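Local coordinates for DUF6844 domain-containing protein (Francisella tularensis subsp. tularensis, PDB 4QVR) that is of unknown function, belongs to the DUF6844 family and, with a predicted signal sequence, is probably exported, at residues D306-G309 with E310-M313; G349-G352 with Y353-A357. All coordinates share one frame; numbering follows the deposited sequence.

Interaction 1: D306-G309 with E310-M313; sequences DKSG and EDMM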
loop_
_atom_site.group_PDB
_atom_site.type_symbol
_atom_site.label_atom_id
_atom_site.label_comp_id
_atom_site.label_asym_id
_atom_site.label_seq_id
_atom_site.Cartn_x
_atom_site.Cartn_y
_atom_site.Cartn_z
ATOM N N ASP A 306 2.024 -26.126 1.876
ATOM C CA ASP A 306 0.780 -26.618 2.442
ATOM C C ASP A 306 0.179 -25.491 3.266
ATOM O O ASP A 306 -0.277 -25.696 4.395
ATOM C CB ASP A 306 0.966 -27.917 3.244
ATOM C CG ASP A 306 1.220 -29.122 2.345
ATOM O OD1 ASP A 306 2.193 -29.109 1.569
ATOM O OD2 ASP A 306 0.446 -30.096 2.422
ATOM N N LYS A 307 0.178 -24.294 2.673
ATOM C CA LYS A 307 -0.373 -23.112 3.315
ATOM C C LYS A 307 -1.898 -23.264 3.183
ATOM O O LYS A 307 -2.462 -23.133 2.099
ATOM C CB LYS A 307 0.189 -21.839 2.655
ATOM C CG LYS A 307 0.304 -20.607 3.571
ATOM C CD LYS A 307 1.276 -19.574 2.983
ATOM C CE LYS A 307 1.547 -18.346 3.863
ATOM N NZ LYS A 307 0.458 -17.303 3.996
ATOM N N SER A 308 -2.537 -23.620 4.293
ATOM C CA SER A 308 -3.972 -23.813 4.347
ATOM C C SER A 308 -4.745 -22.492 4.216
ATOM O O SER A 308 -4.169 -21.409 4.297
ATOM C CB SER A 308 -4.349 -24.428 5.690
ATOM O OG SER A 308 -4.188 -23.456 6.706
ATOM N N GLY A 309 -6.064 -22.602 4.069
ATOM C CA GLY A 309 -6.944 -21.445 3.926
ATOM C C GLY A 309 -6.827 -20.475 5.082
ATOM O O GLY A 309 -6.752 -19.262 4.888
ATOM N N GLU A 310 -6.815 -21.022 6.284
ATOM C CA GLU A 310 -6.673 -20.236 7.479
ATOM C C GLU A 310 -5.353 -19.465 7.429
ATOM O O GLU A 310 -5.308 -18.317 7.805
ATOM C CB GLU A 310 -6.693 -21.138 8.711
ATOM C CG GLU A 310 -6.680 -20.367 10.019
ATOM C CD GLU A 310 -6.561 -21.255 11.253
ATOM O OE1 GLU A 310 -6.152 -22.429 11.124
ATOM O OE2 GLU A 310 -6.843 -20.763 12.367
ATOM N N ASP A 311 -4.289 -20.099 6.943
ATOM C CA ASP A 311 -2.995 -19.444 6.853
ATOM C C ASP A 311 -2.991 -18.283 5.870
ATOM O O ASP A 311 -2.084 -17.467 5.912
ATOM C CB ASP A 311 -1.892 -20.447 6.455
ATOM C CG ASP A 311 -1.676 -21.552 7.504
ATOM O OD1 ASP A 311 -1.799 -21.254 8.709
ATOM O OD2 ASP A 311 -1.372 -22.715 7.110
HETATM N N MSE A 312 -3.990 -18.200 4.992
HETATM C CA MSE A 312 -4.025 -17.148 3.981
HETATM C C MSE A 312 -4.964 -16.030 4.287
HETATM O O MSE A 312 -5.006 -15.038 3.555
HETATM C CB MSE A 312 -4.590 -17.704 2.691
HETATM C CG MSE A 312 -3.977 -19.014 2.237
HETATM SE SE MSE A 312 -2.322 -18.709 1.244
HETATM C CE MSE A 312 -2.781 -17.189 0.085
HETATM N N MSE A 313 -5.747 -16.175 5.348
HETATM C CA MSE A 313 -6.779 -15.203 5.656
HETATM C C MSE A 313 -6.313 -13.792 5.887
HETATM O O MSE A 313 -7.077 -12.834 5.648
HETATM C CB MSE A 313 -7.532 -15.641 6.900
HETATM C CG MSE A 313 -8.493 -16.776 6.595
HETATM SE SE MSE A 313 -10.158 -16.128 5.716
HETATM C CE MSE A 313 -11.008 -15.525 7.394
#

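Interaction 2: G349-G352 with Y353-A357; sequences GDYG and YKQAA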
loop_
_atom_site.group_PDB
_atom_site.type_symbol
_atom_site.label_atom_id
_atom_site.label_comp_id
_atom_site.label_asym_id
_atom_site.label_seq_id
_atom_site.Cartn_x
_atom_site.Cartn_y
_atom_site.Cartn_z
ATOM N N GLY A 349 -18.361 -22.375 -5.078
ATOM C CA GLY A 349 -16.927 -22.177 -5.184
ATOM C C GLY A 349 -16.672 -21.424 -6.474
ATOM O O GLY A 349 -15.965 -20.419 -6.484
ATOM N N ASP A 350 -17.272 -21.914 -7.559
ATOM C CA ASP A 350 -17.172 -21.281 -8.873
ATOM C C ASP A 350 -17.214 -19.760 -8.697
ATOM O O ASP A 350 -16.363 -19.033 -9.206
ATOM C CB ASP A 350 -18.360 -21.687 -9.776
ATOM C CG ASP A 350 -18.570 -23.205 -9.866
ATOM O OD1 ASP A 350 -17.688 -23.966 -9.414
ATOM O OD2 ASP A 350 -19.631 -23.635 -10.390
ATOM N N TYR A 351 -18.208 -19.299 -7.943
ATOM C CA TYR A 351 -18.439 -17.874 -7.739
ATOM C C TYR A 351 -17.485 -17.157 -6.778
ATOM O O TYR A 351 -17.151 -15.990 -6.993
ATOM C CB TYR A 351 -19.881 -17.651 -7.283
ATOM C CG TYR A 351 -20.255 -16.196 -7.253
ATOM C CD1 TYR A 351 -20.301 -15.456 -8.433
ATOM C CD2 TYR A 351 -20.570 -15.555 -6.057
ATOM C CE1 TYR A 351 -20.634 -14.115 -8.425
ATOM C CE2 TYR A 351 -20.912 -14.212 -6.038
ATOM C CZ TYR A 351 -20.943 -13.496 -7.226
ATOM O OH TYR A 351 -21.285 -12.160 -7.223
ATOM N N GLY A 352 -17.080 -17.835 -5.714
ATOM C CA GLY A 352 -16.187 -17.248 -4.743
ATOM C C GLY A 352 -14.820 -16.951 -5.333
ATOM O O GLY A 352 -14.247 -15.871 -5.117
ATOM N N TYR A 353 -14.292 -17.910 -6.079
ATOM C CA TYR A 353 -13.002 -17.724 -6.709
ATOM C C TYR A 353 -13.061 -16.593 -7.727
ATOM O O TYR A 353 -12.122 -15.809 -7.825
ATOM C CB TYR A 353 -12.498 -19.021 -7.344
ATOM C CG TYR A 353 -12.310 -20.123 -6.321
ATOM C CD1 TYR A 353 -11.352 -20.006 -5.334
ATOM C CD2 TYR A 353 -13.078 -21.284 -6.354
ATOM C CE1 TYR A 353 -11.170 -20.993 -4.397
ATOM C CE2 TYR A 353 -12.895 -22.282 -5.413
ATOM C CZ TYR A 353 -11.935 -22.121 -4.439
ATOM O OH TYR A 353 -11.728 -23.083 -3.491
ATOM N N LYS A 354 -14.165 -16.488 -8.465
ATOM C CA LYS A 354 -14.311 -15.422 -9.448
ATOM C C LYS A 354 -14.239 -14.061 -8.749
ATOM O O LYS A 354 -13.483 -13.207 -9.175
ATOM C CB LYS A 354 -15.637 -15.524 -10.200
ATOM C CG LYS A 354 -15.764 -14.522 -11.342
ATOM C CD LYS A 354 -17.222 -14.195 -11.671
ATOM C CE LYS A 354 -18.065 -15.407 -12.042
ATOM N NZ LYS A 354 -17.611 -16.071 -13.294
ATOM N N GLN A 355 -15.025 -13.863 -7.688
ATOM C CA GLN A 355 -15.022 -12.581 -6.963
ATOM C C GLN A 355 -13.752 -12.311 -6.200
ATOM O O GLN A 355 -13.430 -11.149 -5.935
ATOM C CB GLN A 355 -16.253 -12.400 -6.074
ATOM C CG GLN A 355 -17.466 -12.005 -6.912
ATOM C CD GLN A 355 -18.609 -11.445 -6.099
ATOM O OE1 GLN A 355 -19.258 -10.479 -6.512
ATOM N NE2 GLN A 355 -18.856 -12.032 -4.932
ATOM N N ALA A 356 -13.033 -13.374 -5.850
ATOM C CA ALA A 356 -11.749 -13.234 -5.197
ATOM C C ALA A 356 -10.753 -12.669 -6.212
ATOM O O ALA A 356 -9.852 -11.925 -5.850
ATOM C CB ALA A 356 -11.270 -14.570 -4.641
ATOM N N ALA A 357 -10.910 -13.027 -7.482
ATOM C CA ALA A 357 -10.036 -12.498 -8.548
ATOM C C ALA A 357 -10.338 -11.022 -8.833
ATOM O O ALA A 357 -9.482 -10.291 -9.292
ATOM C CB ALA A 357 -10.174 -13.317 -9.813
#

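Interaction 1: D306-G309 with E310-M313
D311 folds back from the first turn of a short helix onto S308, the residue at its N-cap. D311 CB rests 3.6 Å from K307 CG and also lies close to S308 O. With CG beside the backbone N of D311 (chi1 -64°), the carboxylate is carried back over the start of the helix, where CG faces S308 OG. D311 OD2 then accepts from S308 N at 3.2 Å, a bent bond that reaches it on the anti side, 27° out of the carboxylate plane. S308 OG also bonds weakly to D311 OD2, at 2.9 Å. D311 N in turn donates weakly to S308 OG, which completes a capping box: each side chain takes up the other's backbone N-H at the beginning of helix 309-312. OD1 forms a salt bridge with K82, so the two carboxylate oxygens are held by different partners. K307 runs obliquely past D311, its aliphatic part crossing the selenomethionine M312 at about a right angle, with K307 CG 4.0 Å from M312 SE. A bend at chi4 brings K307 NZ to D311 O at 3.2 Å, well above the carbonyl plane, and D315 gives this ammonium its salt bridge. M312 N donates to G309 O at 3.0 Å.

Interaction 2: G349-G352 with Y353-A357
The opening two and a half turns of helix 349-370 hold this contact, in which side chains and carbonyls one turn apart meet along the helix. Y351 and Q355 stand four residues apart and pack together on the outer side. The tyrosine CG is anti to its backbone N (chi1 -171°), which swings the ring along the helix toward the glutamine. Q355 comes up over one face of that ring: its CG makes a CH-pi contact 4.2 Å from the centroid of the Y351 ring, and its chain continues extended, so the amide reaches the phenol end. There Q355 NE2 lies 3.2 Å from Y351 CE2 and Q355 CD lies 3.3 Å from Y351 CZ, with ring and amide planes 35° apart, so the two flat groups overlap at a slant.

Y353 turns to another side of the helix. Its CD2 sits 3.0 Å from G349 O, the same carbonyl that accepts from Y353 N at 3.0 Å in a nearly straight bond. Beyond the helix, the Y353 ring meets R429 in a cation-pi contact and Y442 edge-to-face, which, with V444, sets this turn against strands 424-433 and 440-448. A356 also touches V444, and its N donates to G352 O at 2.9 Å. Q355 N bonds to Y351 O in regular i to i+4 fashion, whereas K354 N reaches D350 O only weakly, at 3.4 Å.

The chemistry thus divides two sides of the helix: the Y351-Q355 pair combines an aromatic face with aliphatic carbon and a polar amide at an outward-facing surface, while Y353 gives its ring to a cationic and an aromatic partner on the sheet. The backbone bonds between the turns keep these two faces in fixed relation.

Following the chain from its N terminus, helix 300-303 is followed by a loop that interaction 1 closes by capping the start of the short helix 309-312. Strands 318-322 and 328-337 come next, then an unmodelled stretch, before interaction 2 opens helix 349-370. The two contacts are in series: neither nests within nor crosses the other. Their centres lie about 17 Å apart and their nearest atoms about 9 Å. Strands 424-433 and 440-448 of the four-stranded antiparallel sheet are their shared neighbours: M312 of interaction 1 touches W430 and V445, while interaction 2 meets R429, Y442 and V444. The parity of these residues differs on both strands, consistent with contacts on opposite faces of the sheet.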